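Protein kinase containing Z-DNA binding domains (Danio rerio, PDB 4LB6) binds left-handed Z-DNA through its Zalpha domain and probably phosphorylates the translation initiation factor eIF2alpha. Local coordinates at residues E11-I16 with Y47-S52; C17-R22 with F32-L37; H23-V28 with F56-D61. One frame throughout, in Å; residues are numbered along the deposited sequence.

Contact 1 of 3, residues E11-I16 with Y47-S52; sequences EIEMRI and YSLQAS. With nucleotides of chain B.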
loop_
_atom_site.group_PDB
_atom_site.type_symbol
_atom_site.label_atom_id
_atom_site.label_comp_id
_atom_site.label_asym_id
_atom_site.label_seq_id
_atom_site.Cartn_x
_atom_site.Cartn_y
_atom_site.Cartn_z
ATOM N N GLU A 11 27.427 6.888 5.918
ATOM C CA GLU A 11 27.055 5.702 6.686
ATOM C C GLU A 11 25.806 5.015 6.113
ATOM O O GLU A 11 25.729 3.792 6.044
ATOM C CB GLU A 11 26.832 6.011 8.168
ATOM C CG GLU A 11 26.472 4.762 8.986
ATOM C CD GLU A 11 27.716 3.957 9.437
ATOM O OE1 GLU A 11 28.832 4.518 9.497
ATOM O OE2 GLU A 11 27.574 2.755 9.735
ATOM N N ILE A 12 24.803 5.810 5.772
ATOM C CA ILE A 12 23.591 5.255 5.139
ATOM C C ILE A 12 23.980 4.562 3.860
ATOM O O ILE A 12 23.537 3.455 3.581
ATOM C CB ILE A 12 22.567 6.379 4.772
ATOM C CG1 ILE A 12 22.068 7.064 6.022
ATOM C CG2 ILE A 12 21.392 5.850 3.896
ATOM C CD1 ILE A 12 21.423 6.127 6.968
ATOM N N GLU A 13 24.812 5.229 3.059
ATOM C CA GLU A 13 25.110 4.674 1.754
ATOM C C GLU A 13 25.924 3.413 1.932
ATOM O O GLU A 13 25.695 2.464 1.220
ATOM C CB GLU A 13 25.774 5.694 0.803
ATOM C CG GLU A 13 24.734 6.559 0.133
ATOM C CD GLU A 13 25.235 7.688 -0.756
ATOM O OE1 GLU A 13 26.392 7.688 -1.206
ATOM O OE2 GLU A 13 24.410 8.587 -1.034
ATOM N N MET A 14 26.862 3.399 2.877
ATOM C CA MET A 14 27.616 2.171 3.150
ATOM C C MET A 14 26.676 1.042 3.564
ATOM O O MET A 14 26.824 -0.119 3.119
ATOM C CB MET A 14 28.674 2.422 4.242
ATOM C CG MET A 14 29.283 1.136 4.784
ATOM S SD MET A 14 30.548 1.497 6.013
ATOM C CE MET A 14 31.489 2.749 5.155
ATOM N N ARG A 15 25.714 1.371 4.422
ATOM C CA ARG A 15 24.785 0.354 4.924
ATOM C C ARG A 15 23.862 -0.210 3.810
ATOM O O ARG A 15 23.571 -1.403 3.758
ATOM C CB ARG A 15 23.969 0.901 6.111
ATOM C CG ARG A 15 24.789 0.935 7.463
ATOM C CD ARG A 15 23.924 1.557 8.612
ATOM N NE ARG A 15 22.822 0.657 8.982
ATOM C CZ ARG A 15 21.577 1.016 9.343
ATOM N NH1 ARG A 15 21.185 2.296 9.392
ATOM N NH2 ARG A 15 20.714 0.055 9.651
ATOM N N ILE A 16 23.463 0.649 2.890
ATOM C CA ILE A 16 22.680 0.202 1.750
ATOM C C ILE A 16 23.501 -0.714 0.849
ATOM O O ILE A 16 23.033 -1.787 0.436
ATOM C CB ILE A 16 22.186 1.399 0.921
ATOM C CG1 ILE A 16 21.122 2.136 1.760
ATOM C CG2 ILE A 16 21.510 0.893 -0.424
ATOM C CD1 ILE A 16 20.674 3.561 1.227
ATOM N N TYR A 47 19.120 6.232 -5.724
ATOM C CA TYR A 47 19.167 7.019 -6.982
ATOM C C TYR A 47 20.490 7.765 -7.076
ATOM O O TYR A 47 21.138 7.805 -8.145
ATOM C CB TYR A 47 17.941 7.952 -7.159
ATOM C CG TYR A 47 16.760 7.148 -7.682
ATOM C CD1 TYR A 47 15.862 6.520 -6.794
ATOM C CD2 TYR A 47 16.635 6.882 -9.060
ATOM C CE1 TYR A 47 14.812 5.722 -7.280
ATOM C CE2 TYR A 47 15.589 6.102 -9.561
ATOM C CZ TYR A 47 14.693 5.493 -8.680
ATOM O OH TYR A 47 13.637 4.740 -9.201
ATOM N N SER A 48 20.925 8.344 -5.964
ATOM C CA SER A 48 22.276 8.962 -5.917
ATOM C C SER A 48 23.437 7.994 -6.204
ATOM O O SER A 48 24.412 8.351 -6.905
ATOM C CB SER A 48 22.517 9.635 -4.564
ATOM O OG SER A 48 23.872 10.052 -4.499
ATOM N N LEU A 49 23.369 6.799 -5.627
ATOM C CA LEU A 49 24.394 5.787 -5.899
ATOM C C LEU A 49 24.322 5.286 -7.339
ATOM O O LEU A 49 25.318 4.845 -7.898
ATOM C CB LEU A 49 24.244 4.592 -4.967
ATOM C CG LEU A 49 24.599 4.825 -3.523
ATOM C CD1 LEU A 49 23.928 3.820 -2.572
ATOM C CD2 LEU A 49 26.134 4.775 -3.421
ATOM N N GLN A 50 23.133 5.283 -7.916
ATOM C CA GLN A 50 23.006 4.877 -9.302
ATOM C C GLN A 50 23.720 5.927 -10.196
ATOM O O GLN A 50 24.417 5.603 -11.203
ATOM C CB GLN A 50 21.519 4.755 -9.649
ATOM C CG GLN A 50 21.221 4.685 -11.139
ATOM C CD GLN A 50 19.766 5.020 -11.458
ATOM O OE1 GLN A 50 19.029 4.148 -11.891
ATOM N NE2 GLN A 50 19.356 6.296 -11.261
ATOM N N ALA A 51 23.570 7.195 -9.815
ATOM C CA ALA A 51 24.118 8.281 -10.626
ATOM C C ALA A 51 25.619 8.169 -10.554
ATOM O O ALA A 51 26.299 8.519 -11.508
ATOM C CB ALA A 51 23.646 9.646 -10.133
ATOM N N SER A 52 26.131 7.639 -9.447
ATOM C CA SER A 52 27.582 7.513 -9.246
ATOM C C SER A 52 28.147 6.146 -9.616
ATOM O O SER A 52 29.278 5.804 -9.246
ATOM C CB SER A 52 27.996 7.933 -7.840
ATOM O OG SER A 52 27.518 7.019 -6.860
ATOM P P DG B 5 10.139 7.673 -2.359
ATOM O OP1 DG B 5 10.181 6.223 -2.101
ATOM O OP2 DG B 5 9.626 8.674 -1.358
ATOM O "O5'" DG B 5 11.585 8.110 -2.828
ATOM C "C5'" DG B 5 11.924 9.551 -3.097
ATOM C "C4'" DG B 5 13.278 9.652 -3.760
ATOM O "O4'" DG B 5 13.317 8.943 -5.003
ATOM C "C3'" DG B 5 13.577 11.127 -4.174
ATOM O "O3'" DG B 5 14.330 11.632 -3.062
ATOM C "C2'" DG B 5 14.473 10.957 -5.370
ATOM C "C1'" DG B 5 14.121 9.610 -5.992
ATOM N N9 DG B 5 13.296 9.599 -7.208
ATOM C C8 DG B 5 13.639 8.951 -8.359
ATOM N N7 DG B 5 12.707 8.980 -9.298
ATOM C C5 DG B 5 11.693 9.761 -8.751
ATOM C C6 DG B 5 10.423 10.092 -9.304
ATOM O O6 DG B 5 9.985 9.788 -10.411
ATOM N N1 DG B 5 9.616 10.824 -8.429
ATOM C C2 DG B 5 10.005 11.128 -7.135
ATOM N N2 DG B 5 9.100 11.806 -6.377
ATOM N N3 DG B 5 11.222 10.774 -6.626
ATOM C C4 DG B 5 12.002 10.086 -7.464
ATOM P P DC B 4 10.452 3.978 -7.170
ATOM O OP1 DC B 4 11.928 3.856 -7.529
ATOM O OP2 DC B 4 10.008 3.494 -5.781
ATOM O "O5'" DC B 4 10.146 5.488 -7.306
ATOM C "C5'" DC B 4 11.001 6.546 -6.661
ATOM C "C4'" DC B 4 10.223 7.598 -5.911
ATOM O "O4'" DC B 4 9.345 8.267 -6.899
ATOM C "C3'" DC B 4 9.279 7.029 -4.816
ATOM O "O3'" DC B 4 9.225 7.893 -3.653
ATOM C "C2'" DC B 4 7.886 7.037 -5.553
ATOM C "C1'" DC B 4 8.066 8.336 -6.334
ATOM N N1 DC B 4 7.107 8.356 -7.454
ATOM C C2 DC B 4 5.880 8.965 -7.272
ATOM O O2 DC B 4 5.627 9.501 -6.212
ATOM N N3 DC B 4 4.965 8.923 -8.280
ATOM C C4 DC B 4 5.268 8.274 -9.424
ATOM N N4 DC B 4 4.266 8.316 -10.378
ATOM C C5 DC B 4 6.502 7.590 -9.618
ATOM C C6 DC B 4 7.372 7.655 -8.597
HETATM O O HOH W 1 26.356 8.553 -4.194
#

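Contact 2 of 3, residues C17-R22 with F32-L37; sequences CDYLRR and FKELKL. With nucleotides of chain C; nucleotides of chain D.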
loop_
_atom_site.group_PDB
_atom_site.type_symbol
_atom_site.label_atom_id
_atom_site.label_comp_id
_atom_site.label_asym_id
_atom_site.label_seq_id
_atom_site.Cartn_x
_atom_site.Cartn_y
_atom_site.Cartn_z
ATOM N N CYS A 17 24.734 -0.305 0.577
ATOM C CA CYS A 17 25.550 -1.071 -0.337
ATOM C C CYS A 17 25.906 -2.394 0.318
ATOM O O CYS A 17 26.055 -3.424 -0.345
ATOM C CB CYS A 17 26.824 -0.316 -0.692
ATOM S SG CYS A 17 26.466 1.043 -1.872
ATOM N N ASP A 18 26.057 -2.359 1.626
ATOM C CA ASP A 18 26.413 -3.593 2.329
ATOM C C ASP A 18 25.236 -4.586 2.310
ATOM O O ASP A 18 25.414 -5.790 2.185
ATOM C CB ASP A 18 26.813 -3.249 3.749
ATOM C CG ASP A 18 27.208 -4.462 4.551
ATOM O OD1 ASP A 18 28.346 -4.957 4.421
ATOM O OD2 ASP A 18 26.344 -4.902 5.330
ATOM N N TYR A 19 24.027 -4.054 2.443
ATOM C CA TYR A 19 22.835 -4.877 2.274
ATOM C C TYR A 19 22.796 -5.567 0.884
ATOM O O TYR A 19 22.593 -6.813 0.765
ATOM C CB TYR A 19 21.559 -4.040 2.546
ATOM C CG TYR A 19 20.313 -4.897 2.486
ATOM C CD1 TYR A 19 19.731 -5.196 1.280
ATOM C CD2 TYR A 19 19.783 -5.466 3.626
ATOM C CE1 TYR A 19 18.636 -6.026 1.208
ATOM C CE2 TYR A 19 18.639 -6.284 3.551
ATOM C CZ TYR A 19 18.112 -6.565 2.343
ATOM O OH TYR A 19 16.996 -7.401 2.215
ATOM N N LEU A 20 23.006 -4.766 -0.153
ATOM C CA LEU A 20 23.055 -5.303 -1.503
ATOM C C LEU A 20 24.226 -6.303 -1.687
ATOM O O LEU A 20 24.074 -7.299 -2.376
ATOM C CB LEU A 20 23.129 -4.191 -2.526
ATOM C CG LEU A 20 21.874 -3.283 -2.600
ATOM C CD1 LEU A 20 22.138 -2.135 -3.539
ATOM C CD2 LEU A 20 20.575 -4.004 -3.008
ATOM N N ARG A 21 25.375 -6.033 -1.090
ATOM C CA ARG A 21 26.487 -7.005 -1.185
ATOM C C ARG A 21 26.084 -8.369 -0.659
ATOM O O ARG A 21 26.400 -9.399 -1.267
ATOM C CB ARG A 21 27.738 -6.534 -0.439
ATOM C CG ARG A 21 28.895 -7.528 -0.543
ATOM C CD ARG A 21 30.044 -6.998 0.263
ATOM N NE ARG A 21 29.681 -6.884 1.670
ATOM C CZ ARG A 21 29.666 -7.893 2.527
ATOM N NH1 ARG A 21 30.021 -9.128 2.131
ATOM N NH2 ARG A 21 29.312 -7.673 3.793
ATOM N N ARG A 22 25.392 -8.386 0.479
ATOM C CA ARG A 22 25.003 -9.652 1.106
ATOM C C ARG A 22 23.766 -10.282 0.485
ATOM O O ARG A 22 23.600 -11.510 0.515
ATOM C CB ARG A 22 24.746 -9.465 2.602
ATOM C CG ARG A 22 25.933 -8.884 3.377
ATOM C CD ARG A 22 25.644 -8.803 4.879
ATOM N NE ARG A 22 24.247 -8.442 5.159
ATOM C CZ ARG A 22 23.820 -7.196 5.371
ATOM N NH1 ARG A 22 24.677 -6.196 5.333
ATOM N NH2 ARG A 22 22.538 -6.943 5.614
ATOM N N PHE A 32 14.829 -0.904 3.363
ATOM C CA PHE A 32 14.463 0.015 4.473
ATOM C C PHE A 32 13.967 -0.693 5.730
ATOM O O PHE A 32 14.133 -0.197 6.845
ATOM C CB PHE A 32 13.507 1.187 3.996
ATOM C CG PHE A 32 12.012 0.898 4.062
ATOM C CD1 PHE A 32 11.300 0.957 5.252
ATOM C CD2 PHE A 32 11.308 0.643 2.900
ATOM C CE1 PHE A 32 9.929 0.714 5.305
ATOM C CE2 PHE A 32 9.942 0.376 2.939
ATOM C CZ PHE A 32 9.231 0.410 4.141
ATOM N N LYS A 33 13.316 -1.839 5.583
ATOM C CA LYS A 33 12.838 -2.510 6.775
ATOM C C LYS A 33 14.005 -3.103 7.557
ATOM O O LYS A 33 13.974 -3.103 8.782
ATOM C CB LYS A 33 11.813 -3.613 6.451
ATOM C CG LYS A 33 10.576 -3.090 5.743
ATOM C CD LYS A 33 9.579 -4.251 5.354
ATOM C CE LYS A 33 8.490 -3.684 4.457
ATOM N NZ LYS A 33 7.502 -4.745 4.060
ATOM N N GLU A 34 15.017 -3.627 6.866
ATOM C CA GLU A 34 16.148 -4.240 7.565
ATOM C C GLU A 34 16.976 -3.152 8.224
ATOM O O GLU A 34 17.374 -3.281 9.374
ATOM C CB GLU A 34 17.009 -5.058 6.608
ATOM C CG GLU A 34 18.355 -5.525 7.193
ATOM C CD GLU A 34 18.513 -7.021 7.143
ATOM O OE1 GLU A 34 17.494 -7.723 6.917
ATOM O OE2 GLU A 34 19.657 -7.503 7.341
ATOM N N LEU A 35 17.190 -2.059 7.509
ATOM C CA LEU A 35 18.044 -0.975 7.988
ATOM C C LEU A 35 17.326 -0.031 8.960
ATOM O O LEU A 35 17.954 0.842 9.566
ATOM C CB LEU A 35 18.599 -0.178 6.805
ATOM C CG LEU A 35 19.452 -0.967 5.804
ATOM C CD1 LEU A 35 20.051 -0.008 4.799
ATOM C CD2 LEU A 35 20.533 -1.794 6.513
ATOM N N LYS A 36 16.003 -0.185 9.073
ATOM C CA LYS A 36 15.181 0.722 9.869
ATOM C C LYS A 36 15.394 2.180 9.499
ATOM O O LYS A 36 15.688 2.997 10.359
ATOM C CB LYS A 36 15.374 0.463 11.383
ATOM C CG LYS A 36 15.148 -0.973 11.792
ATOM C CD LYS A 36 15.429 -1.155 13.286
ATOM C CE LYS A 36 16.074 -2.502 13.635
ATOM N NZ LYS A 36 16.137 -2.685 15.124
ATOM N N LEU A 37 15.263 2.497 8.205
ATOM C CA LEU A 37 15.323 3.867 7.698
ATOM C C LEU A 37 13.977 4.162 6.968
ATOM O O LEU A 37 13.201 3.245 6.707
ATOM C CB LEU A 37 16.453 4.025 6.692
ATOM C CG LEU A 37 17.842 3.690 7.307
ATOM C CD1 LEU A 37 18.806 3.458 6.117
ATOM C CD2 LEU A 37 18.296 4.836 8.207
ATOM P P DG C 7 5.628 0.760 2.300
ATOM O OP1 DG C 7 6.470 1.894 2.302
ATOM O OP2 DG C 7 5.730 -0.506 1.482
ATOM O "O5'" DG C 7 5.643 0.244 3.819
ATOM C "C5'" DG C 7 5.005 -0.981 4.215
ATOM C "C4'" DG C 7 4.954 -1.067 5.710
ATOM O "O4'" DG C 7 4.135 -0.118 6.295
ATOM C "C3'" DG C 7 4.096 -2.298 5.944
ATOM O "O3'" DG C 7 5.174 -3.117 6.006
ATOM C "C2'" DG C 7 3.558 -2.120 7.303
ATOM C "C1'" DG C 7 3.425 -0.639 7.405
ATOM N N9 DG C 7 2.096 -0.064 7.207
ATOM C C8 DG C 7 1.473 0.750 8.124
ATOM N N7 DG C 7 0.309 1.199 7.703
ATOM C C5 DG C 7 0.163 0.633 6.425
ATOM C C6 DG C 7 -0.941 0.746 5.503
ATOM O O6 DG C 7 -1.905 1.451 5.602
ATOM N N1 DG C 7 -0.742 0.048 4.330
ATOM C C2 DG C 7 0.398 -0.731 4.134
ATOM N N2 DG C 7 0.517 -1.303 2.922
ATOM N N3 DG C 7 1.457 -0.857 4.963
ATOM C C4 DG C 7 1.222 -0.194 6.126
ATOM P P DC D 2 4.849 -5.197 6.666
ATOM O OP1 DC D 2 4.168 -5.292 8.017
ATOM O OP2 DC D 2 6.164 -5.809 6.230
ATOM O "O5'" DC D 2 3.762 -5.391 5.461
ATOM C "C5'" DC D 2 3.478 -6.786 5.201
ATOM C "C4'" DC D 2 2.321 -6.808 4.221
ATOM O "O4'" DC D 2 1.131 -6.301 4.898
ATOM C "C3'" DC D 2 2.580 -5.891 3.001
ATOM O "O3'" DC D 2 2.097 -6.571 1.825
ATOM C "C2'" DC D 2 1.649 -4.711 3.290
ATOM C "C1'" DC D 2 0.482 -5.334 4.076
ATOM N N1 DC D 2 -0.255 -4.368 4.945
ATOM C C2 DC D 2 -1.458 -3.876 4.429
ATOM O O2 DC D 2 -1.791 -4.196 3.265
ATOM N N3 DC D 2 -2.162 -2.992 5.140
ATOM C C4 DC D 2 -1.718 -2.689 6.356
ATOM N N4 DC D 2 -2.392 -1.790 7.072
ATOM C C5 DC D 2 -0.476 -3.154 6.906
ATOM C C6 DC D 2 0.211 -4.049 6.181
#

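Contact 3 of 3, residues H23-V28 with F56-D61; sequences HGRSTV and FKTVED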
loop_
_atom_site.group_PDB
_atom_site.type_symbol
_atom_site.label_atom_id
_atom_site.label_comp_id
_atom_site.label_asym_id
_atom_site.label_seq_id
_atom_site.Cartn_x
_atom_site.Cartn_y
_atom_site.Cartn_z
ATOM N N HIS A 23 22.867 -9.461 -0.049
ATOM C CA HIS A 23 21.594 -10.010 -0.497
ATOM C C HIS A 23 21.395 -10.093 -1.988
ATOM O O HIS A 23 20.449 -10.738 -2.417
ATOM C CB HIS A 23 20.419 -9.226 0.054
ATOM C CG HIS A 23 20.090 -9.539 1.468
ATOM N ND1 HIS A 23 20.742 -8.958 2.529
ATOM C CD2 HIS A 23 19.140 -10.341 1.996
ATOM C CE1 HIS A 23 20.217 -9.398 3.659
ATOM N NE2 HIS A 23 19.247 -10.242 3.364
ATOM N N GLY A 24 22.247 -9.447 -2.771
ATOM C CA GLY A 24 21.994 -9.299 -4.188
ATOM C C GLY A 24 20.726 -8.491 -4.462
ATOM O O GLY A 24 20.313 -7.641 -3.652
ATOM N N ARG A 25 20.113 -8.781 -5.611
ATOM C CA ARG A 25 18.953 -8.052 -6.123
ATOM C C ARG A 25 17.930 -7.838 -5.026
ATOM O O ARG A 25 17.476 -8.801 -4.419
ATOM C CB ARG A 25 18.325 -8.830 -7.303
ATOM C CG ARG A 25 19.037 -8.618 -8.645
ATOM C CD ARG A 25 18.708 -9.656 -9.708
ATOM N NE ARG A 25 17.401 -9.441 -10.326
ATOM C CZ ARG A 25 17.093 -8.401 -11.104
ATOM N NH1 ARG A 25 17.994 -7.447 -11.367
ATOM N NH2 ARG A 25 15.870 -8.307 -11.612
ATOM N N SER A 26 17.567 -6.567 -4.780
ATOM C CA SER A 26 16.631 -6.215 -3.724
ATOM C C SER A 26 15.786 -5.010 -4.108
ATOM O O SER A 26 16.219 -4.155 -4.918
ATOM C CB SER A 26 17.413 -5.864 -2.467
ATOM O OG SER A 26 18.281 -6.905 -2.125
ATOM N N THR A 27 14.583 -4.932 -3.538
ATOM C CA THR A 27 13.746 -3.741 -3.684
ATOM C C THR A 27 14.016 -2.793 -2.511
ATOM O O THR A 27 14.640 -3.175 -1.498
ATOM C CB THR A 27 12.249 -4.100 -3.665
ATOM O OG1 THR A 27 11.949 -4.660 -2.380
ATOM C CG2 THR A 27 11.939 -5.144 -4.789
ATOM N N VAL A 28 13.591 -1.546 -2.657
ATOM C CA VAL A 28 13.760 -0.593 -1.557
ATOM C C VAL A 28 13.043 -1.101 -0.288
ATOM O O VAL A 28 13.464 -0.827 0.841
ATOM C CB VAL A 28 13.284 0.841 -1.936
ATOM C CG1 VAL A 28 11.737 0.899 -2.306
ATOM C CG2 VAL A 28 13.709 1.886 -0.829
ATOM N N PHE A 56 22.843 -0.325 -9.637
ATOM C CA PHE A 56 21.984 -0.095 -10.816
ATOM C C PHE A 56 20.639 -0.699 -10.590
ATOM O O PHE A 56 20.467 -1.587 -9.762
ATOM C CB PHE A 56 22.597 -0.659 -12.102
ATOM C CG PHE A 56 22.738 -2.159 -12.100
ATOM C CD1 PHE A 56 23.714 -2.763 -11.363
ATOM C CD2 PHE A 56 21.857 -2.955 -12.819
ATOM C CE1 PHE A 56 23.867 -4.147 -11.359
ATOM C CE2 PHE A 56 21.983 -4.331 -12.815
ATOM C CZ PHE A 56 23.001 -4.929 -12.085
ATOM N N LYS A 57 19.644 -0.173 -11.287
ATOM C CA LYS A 57 18.336 -0.756 -11.149
ATOM C C LYS A 57 17.906 -1.300 -12.493
ATOM O O LYS A 57 18.369 -0.840 -13.540
ATOM C CB LYS A 57 17.323 0.258 -10.630
ATOM C CG LYS A 57 16.701 1.123 -11.678
ATOM C CD LYS A 57 15.758 2.125 -11.066
ATOM C CE LYS A 57 15.233 3.064 -12.145
ATOM N NZ LYS A 57 16.375 3.721 -12.864
ATOM N N THR A 58 17.034 -2.298 -12.430
ATOM C CA THR A 58 16.325 -2.819 -13.577
ATOM C C THR A 58 14.857 -2.669 -13.268
ATOM O O THR A 58 14.418 -2.809 -12.117
ATOM C CB THR A 58 16.598 -4.292 -13.774
ATOM O OG1 THR A 58 16.066 -5.000 -12.650
ATOM C CG2 THR A 58 18.103 -4.540 -13.855
ATOM N N VAL A 59 14.105 -2.341 -14.307
ATOM C CA VAL A 59 12.698 -2.030 -14.160
ATOM C C VAL A 59 11.910 -2.740 -15.257
ATOM O O VAL A 59 12.381 -2.948 -16.382
ATOM C CB VAL A 59 12.439 -0.517 -14.248
ATOM C CG1 VAL A 59 13.205 0.221 -13.192
ATOM C CG2 VAL A 59 12.833 -0.007 -15.636
ATOM N N GLU A 60 10.694 -3.114 -14.913
ATOM C CA GLU A 60 9.803 -3.779 -15.832
ATOM C C GLU A 60 8.408 -3.241 -15.537
ATOM O O GLU A 60 7.939 -3.328 -14.400
ATOM C CB GLU A 60 9.925 -5.280 -15.591
ATOM C CG GLU A 60 8.846 -6.145 -16.148
ATOM C CD GLU A 60 9.160 -7.597 -15.868
ATOM O OE1 GLU A 60 10.184 -7.829 -15.161
ATOM O OE2 GLU A 60 8.409 -8.486 -16.353
ATOM N N ASP A 61 7.780 -2.622 -16.536
ATOM C CA ASP A 61 6.457 -2.037 -16.365
ATOM C C ASP A 61 6.335 -1.140 -15.115
ATOM O O ASP A 61 7.192 -0.268 -14.875
ATOM C CB ASP A 61 5.429 -3.158 -16.356
ATOM C CG ASP A 61 5.529 -4.042 -17.607
ATOM O OD1 ASP A 61 5.010 -3.640 -18.671
ATOM O OD2 ASP A 61 6.131 -5.137 -17.526
HETATM O O HOH W 2 13.634 -6.060 -12.770
#

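Contact 1 of 3, residues E11-I16 with Y47-S52
E13 lies along L49 where helix 10-23 meets helix 39-51, the recognition helix of the winged helix-turn-helix Zalpha domain. The two short segments cross at -81° with their axes 11.4 Å apart, and E13 and L49 are the residues whose CA atoms are nearest across the pair. The apolar part of the contact is carried by L49. Its CD1 sits 3.9 Å from E13 CG, and the two side chains run alongside each other in opposite senses, so that the methylene part of the glutamate lies against the leucine branch. Deeper in, I16 CG2 reaches L49 CD1 at 4.4 Å, a looser touch within the buried core. With chi1 at -83°, CG of E13 stands opposite its own carbonyl carbon, and the extended chain beyond carries the carboxylate past L49 to the S48 side. The polar part works through water and a neighbour. A water donates to E13 OE1 at 3.1 Å and to S52 OG at 3.3 Å, and it also bonds S48 OG, bridging the glutamate to the helix end. The other oxygen, OE2, is hydrogen-bonded to H45, one turn back from L49. On the DNA side, C8 of DG5 of chain B lies 3.4 Å above the plane of the Y47 ring, over its centre, while Y47 OH donates to OP1 of DC4 of chain B at 2.5 Å.

Contact 2 of 3, residues C17-R22 with F32-L37
Y19 presents a ring edge to E34: its CE2 lies 3.7 Å from E34 CD, close to the ring plane, and the carboxylate is turned 80° from the ring. CB and CG of E34 rest against the same edge, making this mainly a van der Waals contact with the aliphatic part of the acid. The E34 chain leaves with CG opposite the backbone N (chi1 169°) and bends at chi2, which brings OE2 round toward R22. There the guanidinium and carboxylate planes are only 21° apart, and R22 NH2 approaches OE2 edge-on at 3.4 Å, a long salt bridge at the surface. D18 extends the charged network along its own helix: R21 NH2 donates to D18 OD1 at 3.0 Å, nearly straight, meeting that oxygen from above the carboxylate plane. One residue before E34, K33 reaches out to the DNA, its NZ donating to OP2 of DC2 of chain D at 2.8 Å. The contact joins helix 10-23 to the end of helix 28-35; Y19 also packs on D30 and I31 and stacks with H23, while F32 and L37 touch V42 of helix 39-51.

Contact 3 of 3, residues H23-V28 with F56-D61
A small surface contact between R25 and T58 links the loop after helix 10-23 to the end of strand 55-58. R25 NH1 donates a weak hydrogen bond to T58 OG1 at 3.4 Å, with an angle of 149° at the hydrogen. The hydroxyl lies beside the guanidinium edge, near its plane, and the two side chains cross at about a right angle. R25 gets there by its bend: chi3 of 77° swings the guanidinium over to the strand, although the CB of R25 does not itself point at it. T58 holds OG1 between its backbone N and carbonyl carbon (chi1 65°), which leaves CG2 also near the guanidinium, 3.8 Å from NH1. A water bonded to T58 OG1 at 2.7 Å accepts a weak bond from R25 NH2, giving a second, looser link. In the winged helix-turn-helix fold, strands 55-58 and 66-69 form the antiparallel hairpin of the wing, and this loop runs alongside it: S26 is backbone hydrogen-bonded to W67, and R25 also packs on V66 and N68. Within the loop, before it enters helix 28-35, S26 OG donates to G24 O at 2.6 Å. T27 follows as the N-cap of that helix, its side chain capping a backbone N within it.

In the fold
Contacts 1 and 2 share helix 10-23 and lie with centres about 11 Å apart. They join directly through R15 NH2 and L35 O, 2.9 Å apart in a probable hydrogen bond, and through I12 CD1 packed 3.6 Å from L37 CD2. Contact 3 continues from the end of that helix to the wing, its centre about 13 Å from that of contact 2; S26 OG meets Y19 CE1 at 3.5 Å. Contacts 1 and 3 lie on opposite sides of the chain's centre, yet Q50 OE1 and K57 NZ, 2.9 Å apart, tie recognition helix to wing. The DNA is reached by Y47 in contact 1 and K33 in contact 2, while contact 3 comes within about 5 Å of it at the nearest atoms.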